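Local coordinates for protein CaaX farnesyltransferase alpha subunit Ram2 (Aspergillus fumigatus, PDB 4L9P) that forms the helical alpha subunit of a heterodimer that probably transfers farnesyl, and perhaps geranylgeranyl, groups to CaaX proteins, at residues A[51-63]-A[76-90]. The protein carries 1 engineered substitution. Numbering follows the deposited sequence. Where two conformers were deposited one is given.
Sequences PEYLEATSYLRAV and LTGDIISMNPAHYTV. With EDO (1,2-ethanediol), chain F; EDO (1,2-ethanediol), chain G.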
# COMPACT_ATOMS: atom_id res chain seq x y z
N PRO A 51 22.08 23.69 12.34
CA PRO A 51 23.08 23.42 13.37
C PRO A 51 22.48 22.70 14.61
O PRO A 51 23.13 21.78 15.15
CB PRO A 51 23.64 24.81 13.73
CG PRO A 51 22.77 25.79 12.98
CD PRO A 51 22.04 25.10 11.92
N GLU A 52 21.26 23.06 15.01
CA GLU A 52 20.68 22.44 16.21
C GLU A 52 20.45 20.95 15.99
O GLU A 52 20.67 20.13 16.89
CB GLU A 52 19.34 23.10 16.56
CG GLU A 52 19.48 24.55 16.99
CD GLU A 52 19.53 25.55 15.83
OE1 GLU A 52 19.65 25.17 14.63
OE2 GLU A 52 19.47 26.76 16.15
N TYR A 53 19.96 20.59 14.79
CA TYR A 53 19.68 19.19 14.50
C TYR A 53 20.98 18.41 14.32
O TYR A 53 21.08 17.27 14.77
CB TYR A 53 18.78 19.12 13.26
CG TYR A 53 18.29 17.71 12.90
CD1 TYR A 53 17.21 17.14 13.60
CD2 TYR A 53 18.91 16.96 11.91
CE1 TYR A 53 16.73 15.90 13.30
CE2 TYR A 53 18.40 15.69 11.54
CZ TYR A 53 17.33 15.18 12.25
OH TYR A 53 16.84 13.97 11.88
N LEU A 54 21.98 19.00 13.65
CA LEU A 54 23.28 18.34 13.53
C LEU A 54 23.85 18.04 14.92
O LEU A 54 24.30 16.92 15.19
CB LEU A 54 24.31 19.19 12.75
CG LEU A 54 24.21 19.31 11.25
CD1 LEU A 54 25.22 20.38 10.77
CD2 LEU A 54 24.49 17.90 10.67
N GLU A 55 23.79 19.02 15.82
CA GLU A 55 24.39 18.81 17.13
C GLU A 55 23.61 17.74 17.91
O GLU A 55 24.22 16.78 18.44
CB GLU A 55 24.43 20.10 17.95
CG GLU A 55 25.14 19.81 19.27
CD GLU A 55 25.18 20.93 20.24
OE1 GLU A 55 24.14 21.52 20.59
OE2 GLU A 55 26.29 21.20 20.69
N ALA A 56 22.28 17.86 17.95
CA ALA A 56 21.47 16.92 18.74
C ALA A 56 21.71 15.49 18.24
O ALA A 56 21.87 14.54 19.03
CB ALA A 56 19.97 17.31 18.69
N THR A 57 21.66 15.31 16.93
CA THR A 57 21.84 13.95 16.40
C THR A 57 23.24 13.38 16.59
O THR A 57 23.38 12.17 16.70
CB THR A 57 21.41 13.87 14.89
OG1 THR A 57 22.15 14.85 14.13
CG2 THR A 57 19.89 14.09 14.73
N SER A 58 24.27 14.25 16.63
CA SER A 58 25.61 13.77 16.93
C SER A 58 25.71 13.27 18.40
O SER A 58 26.37 12.26 18.69
CB SER A 58 26.64 14.86 16.61
OG SER A 58 26.57 15.23 15.22
N TYR A 59 25.02 13.93 19.31
CA TYR A 59 24.93 13.41 20.69
C TYR A 59 24.08 12.13 20.74
O TYR A 59 24.37 11.21 21.50
CB TYR A 59 24.36 14.50 21.67
CG TYR A 59 25.48 15.41 22.14
CD1 TYR A 59 25.86 16.52 21.40
CD2 TYR A 59 26.24 15.06 23.23
CE1 TYR A 59 26.95 17.33 21.81
CE2 TYR A 59 27.32 15.84 23.61
CZ TYR A 59 27.63 16.96 22.90
OH TYR A 59 28.70 17.78 23.28
N LEU A 60 23.02 12.03 19.89
CA LEU A 60 22.23 10.82 19.90
C LEU A 60 23.08 9.61 19.43
O LEU A 60 22.99 8.50 20.01
CB LEU A 60 20.99 11.01 18.97
CG LEU A 60 20.06 9.78 19.09
CD1 LEU A 60 19.39 9.70 20.45
CD2 LEU A 60 19.00 9.76 17.96
N ARG A 61 23.89 9.82 18.41
CA ARG A 61 24.77 8.73 17.97
C ARG A 61 25.64 8.25 19.14
O ARG A 61 25.81 7.05 19.34
CB ARG A 61 25.68 9.16 16.81
CG ARG A 61 24.98 9.08 15.47
CD ARG A 61 25.97 9.27 14.29
NE ARG A 61 26.20 10.69 14.18
CZ ARG A 61 25.50 11.55 13.45
NH1 ARG A 61 24.53 11.17 12.59
NH2 ARG A 61 25.83 12.81 13.55
N ALA A 62 26.17 9.18 19.93
CA ALA A 62 27.03 8.79 21.03
C ALA A 62 26.29 8.04 22.12
O ALA A 62 26.79 7.04 22.64
CB ALA A 62 27.72 10.07 21.63
N VAL A 63 25.13 8.54 22.54
CA VAL A 63 24.41 7.84 23.59
C VAL A 63 23.95 6.45 23.15
O VAL A 63 24.00 5.50 23.93
CB VAL A 63 23.26 8.66 24.27
CG1 VAL A 63 23.87 9.80 25.07
CG2 VAL A 63 22.24 9.19 23.27
N LEU A 76 17.00 14.21 25.41
CA LEU A 76 17.57 14.36 24.07
C LEU A 76 16.60 13.77 23.02
O LEU A 76 16.37 14.35 21.95
CB LEU A 76 18.90 13.59 24.01
CG LEU A 76 19.55 13.53 22.61
CD1 LEU A 76 19.79 14.92 21.98
CD2 LEU A 76 20.85 12.74 22.65
N THR A 77 16.06 12.60 23.31
CA THR A 77 15.09 12.03 22.35
C THR A 77 13.87 12.94 22.17
O THR A 77 13.38 13.05 21.05
CB THR A 77 14.62 10.62 22.74
OG1 THR A 77 13.80 10.61 23.94
CG2 THR A 77 15.77 9.61 22.80
N GLY A 78 13.40 13.58 23.22
CA GLY A 78 12.25 14.47 23.08
C GLY A 78 12.62 15.70 22.24
O GLY A 78 11.78 16.19 21.44
N ASP A 79 13.87 16.17 22.41
CA ASP A 79 14.32 17.34 21.63
C ASP A 79 14.37 16.98 20.12
O ASP A 79 13.89 17.72 19.24
CB ASP A 79 15.71 17.76 22.14
CG ASP A 79 16.15 19.08 21.57
OD1 ASP A 79 15.31 19.87 21.10
OD2 ASP A 79 17.35 19.33 21.61
N ILE A 80 14.94 15.82 19.82
CA ILE A 80 15.04 15.42 18.42
C ILE A 80 13.65 15.19 17.83
O ILE A 80 13.39 15.57 16.71
CB ILE A 80 15.90 14.15 18.25
CG1 ILE A 80 17.38 14.57 18.55
CG2 ILE A 80 15.79 13.61 16.79
CD1 ILE A 80 18.34 13.44 18.66
N ILE A 81 12.77 14.57 18.59
CA ILE A 81 11.37 14.40 18.14
C ILE A 81 10.68 15.73 17.86
O ILE A 81 9.90 15.81 16.88
CB ILE A 81 10.56 13.51 19.15
CG1 ILE A 81 11.03 12.07 18.99
CG2 ILE A 81 9.02 13.65 18.93
CD1 ILE A 81 10.60 11.13 20.16
N SER A 82 10.98 16.75 18.67
CA SER A 82 10.41 18.09 18.41
C SER A 82 10.89 18.64 17.06
O SER A 82 10.16 19.38 16.40
CB SER A 82 10.73 19.07 19.56
OG SER A 82 12.03 19.64 19.46
N MET A 83 12.10 18.30 16.65
CA MET A 83 12.62 18.76 15.35
C MET A 83 12.21 17.89 14.18
O MET A 83 12.00 18.39 13.08
CB MET A 83 14.15 18.87 15.39
CG MET A 83 14.62 20.05 16.28
SD MET A 83 16.42 20.14 16.30
CE MET A 83 16.81 18.90 17.46
N ASN A 84 12.08 16.59 14.42
CA ASN A 84 11.79 15.61 13.36
C ASN A 84 11.07 14.40 13.94
O ASN A 84 11.70 13.43 14.37
CB ASN A 84 13.07 15.16 12.68
CG ASN A 84 12.82 14.14 11.60
OD1 ASN A 84 11.66 13.87 11.23
ND2 ASN A 84 13.90 13.53 11.10
N PRO A 85 9.75 14.46 13.99
CA PRO A 85 9.00 13.36 14.60
C PRO A 85 8.98 12.13 13.68
O PRO A 85 8.50 11.09 14.11
CB PRO A 85 7.57 13.93 14.75
CG PRO A 85 7.46 14.92 13.69
CD PRO A 85 8.85 15.58 13.61
N ALA A 86 9.51 12.23 12.48
CA ALA A 86 9.61 11.05 11.59
C ALA A 86 10.98 10.36 11.67
O ALA A 86 11.37 9.60 10.78
CB ALA A 86 9.27 11.46 10.14
N HIS A 87 11.72 10.60 12.75
CA HIS A 87 13.01 9.92 12.94
C HIS A 87 12.72 8.61 13.65
O HIS A 87 12.58 8.58 14.87
CB HIS A 87 13.87 10.86 13.79
CG HIS A 87 15.31 10.48 13.90
ND1 HIS A 87 15.75 9.31 14.50
CD2 HIS A 87 16.44 11.19 13.58
CE1 HIS A 87 17.07 9.29 14.48
NE2 HIS A 87 17.52 10.41 13.90
N TYR A 88 12.58 7.51 12.90
CA TYR A 88 12.07 6.27 13.53
C TYR A 88 13.05 5.76 14.59
O TYR A 88 12.62 5.15 15.59
CB TYR A 88 11.77 5.17 12.45
CG TYR A 88 12.96 4.79 11.61
CD1 TYR A 88 13.84 3.79 12.04
CD2 TYR A 88 13.26 5.49 10.44
CE1 TYR A 88 14.94 3.43 11.32
CE2 TYR A 88 14.39 5.17 9.70
CZ TYR A 88 15.24 4.13 10.16
OH TYR A 88 16.39 3.86 9.45
N THR A 89 14.35 5.92 14.35
CA THR A 89 15.33 5.38 15.32
C THR A 89 15.15 6.03 16.72
O THR A 89 15.18 5.34 17.73
CB THR A 89 16.74 5.67 14.85
OG1 THR A 89 16.95 5.04 13.57
CG2 THR A 89 17.81 5.12 15.83
N VAL A 90 14.93 7.34 16.76
CA VAL A 90 14.92 8.00 18.09
C VAL A 90 13.70 7.55 18.90
O VAL A 90 13.77 7.44 20.12
CB VAL A 90 14.97 9.52 17.94
CG1 VAL A 90 13.67 10.12 17.50
CG2 VAL A 90 15.34 10.17 19.30
C1 EDO F . 21.10 9.50 14.91
O1 EDO F . 20.04 8.51 14.76
C2 EDO F . 21.31 10.15 13.54
O2 EDO F . 20.23 11.04 13.24
C1 EDO G . 22.19 14.13 10.94
O1 EDO G . 22.98 13.39 11.86
C2 EDO G . 21.39 13.20 10.06
O2 EDO G . 20.58 12.30 10.84
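Leu-60, Leu-76 and Ile-80 interlock as knobs into holes at the core of the apolar packing. Leu-60 enters a hole formed by Leu-76, Thr-77, Ile-80 and Val-90, with its CB 3.6 Å from Ile-80 CD1. Its CG, anti to the backbone N, aims the side chain across the contact, where the branches diverge: Leu-60 CD1 packs on Leu-76 CD2, and Leu-60 CD2 on Val-90 CG2 at 3.9 Å. In return, Leu-76 fits among Ala-56, Tyr-59, Leu-60 and Val-63, its CD2 lying against the backbone at Leu-60 N, while Ile-80 sits among Tyr-53, Ala-56, Thr-57 and Leu-60. The small Ala-56 allows close approach: its CA is 6.6 Å from Ile-80 CA.

The axes of segments 51-63 and 76-83 approach to 10.0 Å with a crossing angle of -142°, a roughly antiparallel pairing consistent with the alpha-alpha solenoid of the prenyltransferase alpha subunit; 76-90 falls in a stretch matching that family's repeat, of the TPR clan.

Sulfur and aromatic groups meet near the N-terminal end of helix 51-63. Met-83 SD lies at the edge of the Tyr-53 ring, 5.4 Å from its centroid and 89° off the normal, a Met-aromatic contact. A bend at the last torsion of Met-83 brings its CE to 3.7 Å from Ala-56 CB. Thr-57 CG2 lies over the centre of one face of the Tyr-53 ring.

Polar contacts gather round the Tyr-53 hydroxyl. Asn-84 ND2 donates to Tyr-53 OH at 3.1 Å, nearly straight (168°) and with the oxygen in the amide plane; Asp-148 of the Ram1 beta subunit also bonds this hydroxyl. Asn-84 OD1 accepts from Ala-86 N in an Asx turn, which helps fix the amide. His-87, whose ring edge meets Tyr-53 OH, is the N-cap of helix 88-100, its ND1 accepting from Val-90 N; its NE2 hydrogen-bonds a 1,2-ethanediol, probably from the crystallisation liquor.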